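Local structure of START domain-containing protein 10 (Homo sapiens, 6SER) at residues I145-P157 / P245-A257. The protein transfers phosphatidylcholine and phosphatidylethanolamine between membranes, preferring lipids with a palmitoyl or stearoyl chain at sn-1 and an unsaturated acyl chain at sn-2. Numbering follows the deposited sequence.
Sequences IMNYSVKHPKYPP and PSLALSELSVQHA
The imidazole of His152 meets two leucines of 245-257 obliquely: Leu247 CD1 lies 3.7 Å from its CD2, and Leu252 CD2 approaches the same carbon. Tyr155 CE2 lies over one face of this ring, toward its rim, while at the edge ND1 accepts the N-H of Lys154, whose nitrogen lies 6° out of the ring plane. That bond helps to set the ring's rotation within the type I turn from His152 to Tyr155, so a histidine suits the place: its nitrogen serves the turn and its carbons serve the leucines. Chi1 of -174° sets CG anti to the backbone N and swings the ring toward Leu247 and Leu252.

NE2 of Gln255 donates to His256 O, which lies almost in the amide plane, and this helps set the amide's rotation. The chain, bent at chi2 (70°), sets CG against Ser149 CB at 3.9 Å and OE1 beside the aliphatic part of Lys151, which it crosses at about a right angle. A water links Ser149 O to Gln255 N.

Between these groups, Lys151 and Ser253 form an antiparallel hydrogen-bonded pair: Lys151 N reaches Ser253 O at 2.7 Å, and Ser253 N returns to Lys151 O at 2.9 Å. Their side chains share one face, CB to CB 3.7 Å; both residues are exposed, which suits lysine and serine. Val150 CG2, by contrast, packs on Leu252 CB at 3.9 Å.

Segment 245-257, which follows the long helix 197-227, thus adds a short, weakly bonded strand, 253-254, antiparallel to the end of 142-151 in the curved START-domain sheet. Val165 of strand 161-175 touches Ser149 and Gln255, Val22 touches Val150, and His152 rests on Ile105 and Leu247 on Ala106, both of strand 99-109.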
ATOM      1  N   ILE A 145       1.500  -6.775   4.241  1.00 30.16           N
ATOM      2  CA  ILE A 145       1.314  -6.629   2.805  1.00 30.35           C
ATOM      3  C   ILE A 145       2.242  -5.517   2.352  1.00 36.99           C
ATOM      4  O   ILE A 145       2.136  -4.394   2.855  1.00 37.99           O
ATOM      5  CB  ILE A 145      -0.133  -6.278   2.434  1.00 36.60           C
ATOM      6  CG1 ILE A 145      -1.121  -7.102   3.246  1.00 41.69           C
ATOM      7  CG2 ILE A 145      -0.365  -6.530   0.962  1.00 34.80           C
ATOM      8  CD1 ILE A 145      -2.552  -6.779   2.919  1.00 39.86           C
ATOM      9  N   MET A 146       3.140  -5.820   1.409  1.00 30.82           N
ATOM     10  CA  MET A 146       4.056  -4.842   0.831  1.00 30.81           C
ATOM     11  C   MET A 146       3.879  -4.759  -0.679  1.00 35.17           C
ATOM     12  O   MET A 146       3.386  -5.691  -1.322  1.00 34.01           O
ATOM     13  CB  MET A 146       5.522  -5.188   1.091  1.00 25.39           C
ATOM     14  CG  MET A 146       5.755  -5.960   2.328  1.00 39.71           C
ATOM     15  SD  MET A 146       7.498  -6.254   2.543  1.00 46.51           S
ATOM     16  CE  MET A 146       7.761  -7.565   1.381  1.00 50.01           C
ATOM     17  N   ASN A 147       4.330  -3.639  -1.241  1.00 28.67           N
ATOM     18  CA  ASN A 147       4.360  -3.480  -2.688  1.00 26.89           C
ATOM     19  C   ASN A 147       5.448  -2.480  -3.054  1.00 27.88           C
ATOM     20  O   ASN A 147       5.918  -1.716  -2.211  1.00 31.15           O
ATOM     21  CB  ASN A 147       2.983  -3.074  -3.237  1.00 25.98           C
ATOM     22  CG  ASN A 147       2.691  -1.589  -3.102  1.00 37.14           C
ATOM     23  OD1 ASN A 147       3.437  -0.752  -3.607  1.00 32.03           O
ATOM     24  ND2 ASN A 147       1.563  -1.258  -2.480  1.00 29.18           N
ATOM     25  N   TYR A 148       5.849  -2.510  -4.326  1.00 32.08           N
ATOM     26  CA  TYR A 148       6.744  -1.521  -4.918  1.00 27.28           C
ATOM     27  C   TYR A 148       6.501  -1.530  -6.423  1.00 30.15           C
ATOM     28  O   TYR A 148       6.017  -2.524  -6.973  1.00 26.63           O
ATOM     29  CB  TYR A 148       8.218  -1.811  -4.594  1.00 33.59           C
ATOM     30  CG  TYR A 148       8.751  -3.090  -5.204  1.00 36.90           C
ATOM     31  CD1 TYR A 148       9.388  -3.073  -6.437  1.00 39.07           C
ATOM     32  CD2 TYR A 148       8.601  -4.316  -4.558  1.00 31.29           C
ATOM     33  CE1 TYR A 148       9.874  -4.227  -7.012  1.00 33.40           C
ATOM     34  CE2 TYR A 148       9.086  -5.484  -5.127  1.00 31.52           C
ATOM     35  CZ  TYR A 148       9.721  -5.429  -6.360  1.00 38.76           C
ATOM     36  OH  TYR A 148      10.214  -6.568  -6.964  1.00 33.04           O
ATOM     37  N   SER A 149       6.821  -0.416  -7.081  1.00 22.34           N
ATOM     38  CA  SER A 149       6.442  -0.252  -8.477  1.00 26.37           C
ATOM     39  C   SER A 149       7.277  -1.149  -9.379  1.00 28.24           C
ATOM     40  O   SER A 149       8.414  -1.517  -9.065  1.00 22.63           O
ATOM     41  CB  SER A 149       6.591   1.202  -8.931  1.00 22.80           C
ATOM     42  OG  SER A 149       5.458   1.968  -8.578  1.00 23.96           O
ATOM     43  N   VAL A 150       6.701  -1.492 -10.523  1.00 26.00           N
ATOM     44  CA  VAL A 150       7.329  -2.396 -11.471  1.00 32.28           C
ATOM     45  C   VAL A 150       6.830  -2.012 -12.859  1.00 27.79           C
ATOM     46  O   VAL A 150       5.872  -1.250 -13.005  1.00 27.35           O
ATOM     47  CB  VAL A 150       7.008  -3.868 -11.118  1.00 34.89           C
ATOM     48  CG1 VAL A 150       5.656  -4.284 -11.697  1.00 22.87           C
ATOM     49  CG2 VAL A 150       8.105  -4.777 -11.574  1.00 44.53           C
ATOM     50  N   LYS A 151       7.484  -2.525 -13.895  1.00 26.29           N
ATOM     51  CA  LYS A 151       7.068  -2.258 -15.265  1.00 31.63           C
ATOM     52  C   LYS A 151       6.509  -3.526 -15.886  1.00 29.58           C
ATOM     53  O   LYS A 151       7.137  -4.588 -15.816  1.00 29.97           O
ATOM     54  CB  LYS A 151       8.229  -1.714 -16.101  1.00 40.39           C
ATOM     55  CG  LYS A 151       8.732  -0.363 -15.617  1.00 39.79           C
ATOM     56  CD  LYS A 151       9.961   0.090 -16.401  1.00 46.97           C
ATOM     57  CE  LYS A 151       9.668   1.271 -17.289  1.00 55.56           C
ATOM     58  NZ  LYS A 151      10.926   2.007 -17.615  1.00 52.86           N
ATOM     59  N   HIS A 152       5.322  -3.410 -16.471  1.00 32.03           N
ATOM     60  CA  HIS A 152       4.677  -4.510 -17.163  1.00 35.54           C
ATOM     61  C   HIS A 152       4.513  -4.125 -18.627  1.00 38.26           C
ATOM     62  O   HIS A 152       3.869  -3.103 -18.915  1.00 32.84           O
ATOM     63  CB  HIS A 152       3.323  -4.825 -16.525  1.00 29.99           C
ATOM     64  CG  HIS A 152       2.653  -6.035 -17.090  1.00 37.88           C
ATOM     65  ND1 HIS A 152       2.290  -6.134 -18.416  1.00 38.40           N
ATOM     66  CD2 HIS A 152       2.270  -7.196 -16.505  1.00 41.16           C
ATOM     67  CE1 HIS A 152       1.715  -7.305 -18.625  1.00 40.64           C
ATOM     68  NE2 HIS A 152       1.692  -7.969 -17.482  1.00 41.21           N
ATOM     69  N   PRO A 153       5.043  -4.915 -19.570  1.00 37.87           N
ATOM     70  CA  PRO A 153       5.122  -4.451 -20.968  1.00 40.28           C
ATOM     71  C   PRO A 153       3.784  -4.054 -21.564  1.00 37.81           C
ATOM     72  O   PRO A 153       3.748  -3.224 -22.474  1.00 42.08           O
ATOM     73  CB  PRO A 153       5.723  -5.658 -21.705  1.00 43.44           C
ATOM     74  CG  PRO A 153       6.330  -6.509 -20.648  1.00 40.47           C
ATOM     75  CD  PRO A 153       5.507  -6.303 -19.421  1.00 43.14           C
ATOM     76  N   LYS A 154       2.679  -4.593 -21.075  1.00 30.28           N
ATOM     77  CA  LYS A 154       1.377  -4.211 -21.599  1.00 29.40           C
ATOM     78  C   LYS A 154       0.769  -3.018 -20.874  1.00 34.06           C
ATOM     79  O   LYS A 154      -0.353  -2.617 -21.193  1.00 29.68           O
ATOM     80  CB  LYS A 154       0.424  -5.405 -21.527  1.00 40.43           C
ATOM     81  CG  LYS A 154       0.999  -6.667 -22.156  1.00 44.07           C
ATOM     82  CD  LYS A 154      -0.038  -7.784 -22.207  1.00 69.49           C
ATOM     83  CE  LYS A 154       0.277  -8.919 -21.196  1.00 67.68           C
ATOM     84  NZ  LYS A 154       1.648  -9.444 -21.378  1.00 72.30           N
ATOM     85  N   TYR A 155       1.468  -2.432 -19.906  1.00 34.06           N
ATOM     86  CA  TYR A 155       0.956  -1.278 -19.172  1.00 33.98           C
ATOM     87  C   TYR A 155       1.988  -0.158 -19.206  1.00 34.98           C
ATOM     88  O   TYR A 155       2.540   0.225 -18.168  1.00 32.97           O
ATOM     89  CB  TYR A 155       0.579  -1.665 -17.741  1.00 33.62           C
ATOM     90  CG  TYR A 155      -0.602  -2.603 -17.710  1.00 37.68           C
ATOM     91  CD1 TYR A 155      -1.887  -2.134 -17.472  1.00 37.95           C
ATOM     92  CD2 TYR A 155      -0.438  -3.958 -17.966  1.00 33.05           C
ATOM     93  CE1 TYR A 155      -2.966  -2.991 -17.476  1.00 29.05           C
ATOM     94  CE2 TYR A 155      -1.510  -4.817 -17.974  1.00 30.62           C
ATOM     95  CZ  TYR A 155      -2.768  -4.337 -17.724  1.00 31.10           C
ATOM     96  OH  TYR A 155      -3.825  -5.226 -17.737  1.00 43.92           O
ATOM     97  N   PRO A 156       2.257   0.405 -20.385  1.00 34.50           N
ATOM     98  CA  PRO A 156       3.167   1.550 -20.464  1.00 36.11           C
ATOM     99  C   PRO A 156       2.488   2.797 -19.929  1.00 29.01           C
ATOM    100  O   PRO A 156       1.262   2.807 -19.736  1.00 31.90           O
ATOM    101  CB  PRO A 156       3.452   1.664 -21.970  1.00 32.99           C
ATOM    102  CG  PRO A 156       2.182   1.200 -22.596  1.00 36.01           C
ATOM    103  CD  PRO A 156       1.634   0.116 -21.693  1.00 29.52           C
ATOM    104  N   PRO A 157       3.236   3.868 -19.674  1.00 35.35           N
ATOM    105  CA  PRO A 157       2.596   5.113 -19.238  1.00 31.63           C
ATOM    106  C   PRO A 157       1.535   5.574 -20.228  1.00 38.26           C
ATOM    107  O   PRO A 157       1.640   5.359 -21.437  1.00 36.71           O
ATOM    108  CB  PRO A 157       3.761   6.113 -19.177  1.00 41.28           C
ATOM    109  CG  PRO A 157       4.990   5.263 -19.010  1.00 38.80           C
ATOM    110  CD  PRO A 157       4.702   4.005 -19.781  1.00 33.39           C
ATOM    111  N   PRO A 245      -4.416 -14.760 -14.499  1.00 27.42           N
ATOM    112  CA  PRO A 245      -3.347 -15.459 -15.212  1.00 32.59           C
ATOM    113  C   PRO A 245      -2.036 -15.333 -14.449  1.00 33.69           C
ATOM    114  O   PRO A 245      -1.886 -14.512 -13.542  1.00 32.68           O
ATOM    115  CB  PRO A 245      -3.284 -14.725 -16.553  1.00 32.92           C
ATOM    116  CG  PRO A 245      -3.648 -13.309 -16.186  1.00 29.41           C
ATOM    117  CD  PRO A 245      -4.718 -13.452 -15.115  1.00 30.35           C
ATOM    118  N   SER A 246      -1.072 -16.160 -14.837  1.00 34.80           N
ATOM    119  CA  SER A 246       0.229 -16.191 -14.190  1.00 31.61           C
ATOM    120  C   SER A 246       1.283 -15.522 -15.063  1.00 37.19           C
ATOM    121  O   SER A 246       1.145 -15.439 -16.284  1.00 39.18           O
ATOM    122  CB  SER A 246       0.646 -17.628 -13.880  1.00 30.85           C
ATOM    123  OG  SER A 246      -0.209 -18.205 -12.897  1.00 46.59           O
ATOM    124  N   LEU A 247       2.347 -15.055 -14.414  1.00 34.14           N
ATOM    125  CA  LEU A 247       3.444 -14.331 -15.042  1.00 30.60           C
ATOM    126  C   LEU A 247       4.777 -14.900 -14.580  1.00 34.73           C
ATOM    127  O   LEU A 247       4.931 -15.289 -13.413  1.00 34.27           O
ATOM    128  CB  LEU A 247       3.432 -12.842 -14.664  1.00 39.93           C
ATOM    129  CG  LEU A 247       2.822 -11.734 -15.510  1.00 48.57           C
ATOM    130  CD1 LEU A 247       3.297 -10.391 -14.966  1.00 37.30           C
ATOM    131  CD2 LEU A 247       3.179 -11.896 -16.974  1.00 48.31           C
ATOM    132  N   ALA A 248       5.758 -14.896 -15.480  1.00 33.24           N
ATOM    133  CA  ALA A 248       7.143 -15.127 -15.089  1.00 28.80           C
ATOM    134  C   ALA A 248       7.753 -13.822 -14.605  1.00 31.98           C
ATOM    135  O   ALA A 248       7.440 -12.745 -15.122  1.00 30.33           O
ATOM    136  CB  ALA A 248       7.977 -15.684 -16.244  1.00 30.91           C
ATOM    137  N   LEU A 249       8.633 -13.934 -13.611  1.00 31.24           N
ATOM    138  CA  LEU A 249       9.299 -12.766 -13.053  1.00 34.42           C
ATOM    139  C   LEU A 249      10.071 -11.995 -14.118  1.00 39.38           C
ATOM    140  O   LEU A 249      10.147 -10.763 -14.059  1.00 39.23           O
ATOM    141  CB  LEU A 249      10.226 -13.214 -11.921  1.00 38.73           C
ATOM    142  CG  LEU A 249      10.748 -12.166 -10.947  1.00 46.47           C
ATOM    143  CD1 LEU A 249       9.595 -11.486 -10.226  1.00 38.68           C
ATOM    144  CD2 LEU A 249      11.697 -12.826  -9.963  1.00 46.66           C
ATOM    145  N   SER A 250      10.627 -12.690 -15.114  1.00 36.84           N
ATOM    146  CA  SER A 250      11.442 -12.014 -16.116  1.00 47.40           C
ATOM    147  C   SER A 250      10.617 -11.262 -17.153  1.00 46.34           C
ATOM    148  O   SER A 250      11.195 -10.525 -17.958  1.00 55.67           O
ATOM    149  CB  SER A 250      12.358 -13.015 -16.821  1.00 45.14           C
ATOM    150  OG  SER A 250      11.594 -13.963 -17.539  1.00 55.18           O
ATOM    151  N   GLU A 251       9.295 -11.426 -17.163  1.00 32.67           N
ATOM    152  CA  GLU A 251       8.463 -10.585 -18.016  1.00 35.93           C
ATOM    153  C   GLU A 251       8.272  -9.181 -17.447  1.00 38.11           C
ATOM    154  O   GLU A 251       7.720  -8.319 -18.139  1.00 37.47           O
ATOM    155  CB  GLU A 251       7.095 -11.237 -18.237  1.00 36.96           C
ATOM    156  CG  GLU A 251       7.102 -12.506 -19.096  1.00 45.53           C
ATOM    157  CD  GLU A 251       5.833 -13.342 -18.901  1.00 62.08           C
ATOM    158  OE1 GLU A 251       5.626 -13.869 -17.783  1.00 62.04           O
ATOM    159  OE2 GLU A 251       5.035 -13.460 -19.857  1.00 57.63           O
ATOM    160  N   LEU A 252       8.701  -8.930 -16.216  1.00 32.52           N
ATOM    161  CA  LEU A 252       8.597  -7.616 -15.603  1.00 36.23           C
ATOM    162  C   LEU A 252       9.935  -6.894 -15.684  1.00 39.30           C
ATOM    163  O   LEU A 252      10.991  -7.515 -15.811  1.00 38.03           O
ATOM    164  CB  LEU A 252       8.151  -7.725 -14.141  1.00 35.44           C
ATOM    165  CG  LEU A 252       6.774  -8.353 -13.920  1.00 33.65           C
ATOM    166  CD1 LEU A 252       6.526  -8.614 -12.437  1.00 27.22           C
ATOM    167  CD2 LEU A 252       5.685  -7.469 -14.509  1.00 26.41           C
ATOM    168  N   SER A 253       9.878  -5.565 -15.621  1.00 34.25           N
ATOM    169  CA  SER A 253      11.073  -4.734 -15.615  1.00 40.00           C
ATOM    170  C   SER A 253      11.073  -3.839 -14.386  1.00 32.55           C
ATOM    171  O   SER A 253      10.022  -3.507 -13.831  1.00 39.24           O
ATOM    172  CB  SER A 253      11.177  -3.864 -16.880  1.00 31.39           C
ATOM    173  OG  SER A 253      11.658  -4.620 -17.965  1.00 44.44           O
ATOM    174  N   VAL A 254      12.280  -3.454 -13.976  1.00 38.20           N
ATOM    175  CA  VAL A 254      12.464  -2.554 -12.844  1.00 38.05           C
ATOM    176  C   VAL A 254      11.895  -1.180 -13.160  1.00 41.14           C
ATOM    177  O   VAL A 254      12.066  -0.658 -14.267  1.00 40.82           O
ATOM    178  CB  VAL A 254      13.960  -2.448 -12.504  1.00 51.94           C
ATOM    179  CG1 VAL A 254      14.252  -1.157 -11.758  1.00 53.38           C
ATOM    180  CG2 VAL A 254      14.393  -3.637 -11.696  1.00 54.41           C
ATOM    181  N   GLN A 255      11.237  -0.572 -12.176  1.00 37.10           N
ATOM    182  CA  GLN A 255      10.811   0.823 -12.251  1.00 44.22           C
ATOM    183  C   GLN A 255      11.713   1.666 -11.360  1.00 48.26           C
ATOM    184  O   GLN A 255      11.607   1.611 -10.130  1.00 49.54           O
ATOM    185  CB  GLN A 255       9.358   0.994 -11.826  1.00 39.50           C
ATOM    186  CG  GLN A 255       8.979   2.455 -11.720  1.00 33.02           C
ATOM    187  CD  GLN A 255       8.916   3.112 -13.083  1.00 42.25           C
ATOM    188  OE1 GLN A 255       8.080   2.751 -13.921  1.00 35.05           O
ATOM    189  NE2 GLN A 255       9.810   4.069 -13.325  1.00 43.95           N
ATOM    190  N   HIS A 256      12.575   2.466 -11.978  1.00 52.39           N
ATOM    191  CA  HIS A 256      13.459   3.351 -11.233  1.00 56.32           C
ATOM    192  C   HIS A 256      12.715   4.586 -10.743  1.00 48.92           C
ATOM    193  O   HIS A 256      11.853   5.131 -11.441  1.00 44.77           O
ATOM    194  CB  HIS A 256      14.636   3.778 -12.104  1.00 61.10           C
ATOM    195  CG  HIS A 256      15.545   2.654 -12.481  1.00 62.19           C
ATOM    196  ND1 HIS A 256      16.280   1.950 -11.551  1.00 67.42           N
ATOM    197  CD2 HIS A 256      15.848   2.119 -13.687  1.00 65.65           C
ATOM    198  CE1 HIS A 256      16.997   1.029 -12.170  1.00 75.45           C
ATOM    199  NE2 HIS A 256      16.751   1.108 -13.466  1.00 70.87           N
ATOM    200  N   ALA A 257      13.059   5.027  -9.531  1.00 63.63           N
ATOM    201  CA  ALA A 257      12.479   6.258  -9.001  1.00 68.75           C
ATOM    202  C   ALA A 257      12.935   7.461  -9.809  1.00 73.01           C
ATOM    203  O   ALA A 257      12.169   8.408 -10.022  1.00 76.04           O
ATOM    204  CB  ALA A 257      12.859   6.431  -7.531  1.00 60.04           C
TER
HETATM  205  O   HOH W   1      11.307  -2.095  -9.819  1.00 37.08           O
HETATM  206  O   HOH W   2       5.532   1.592 -13.003  1.00 43.63           O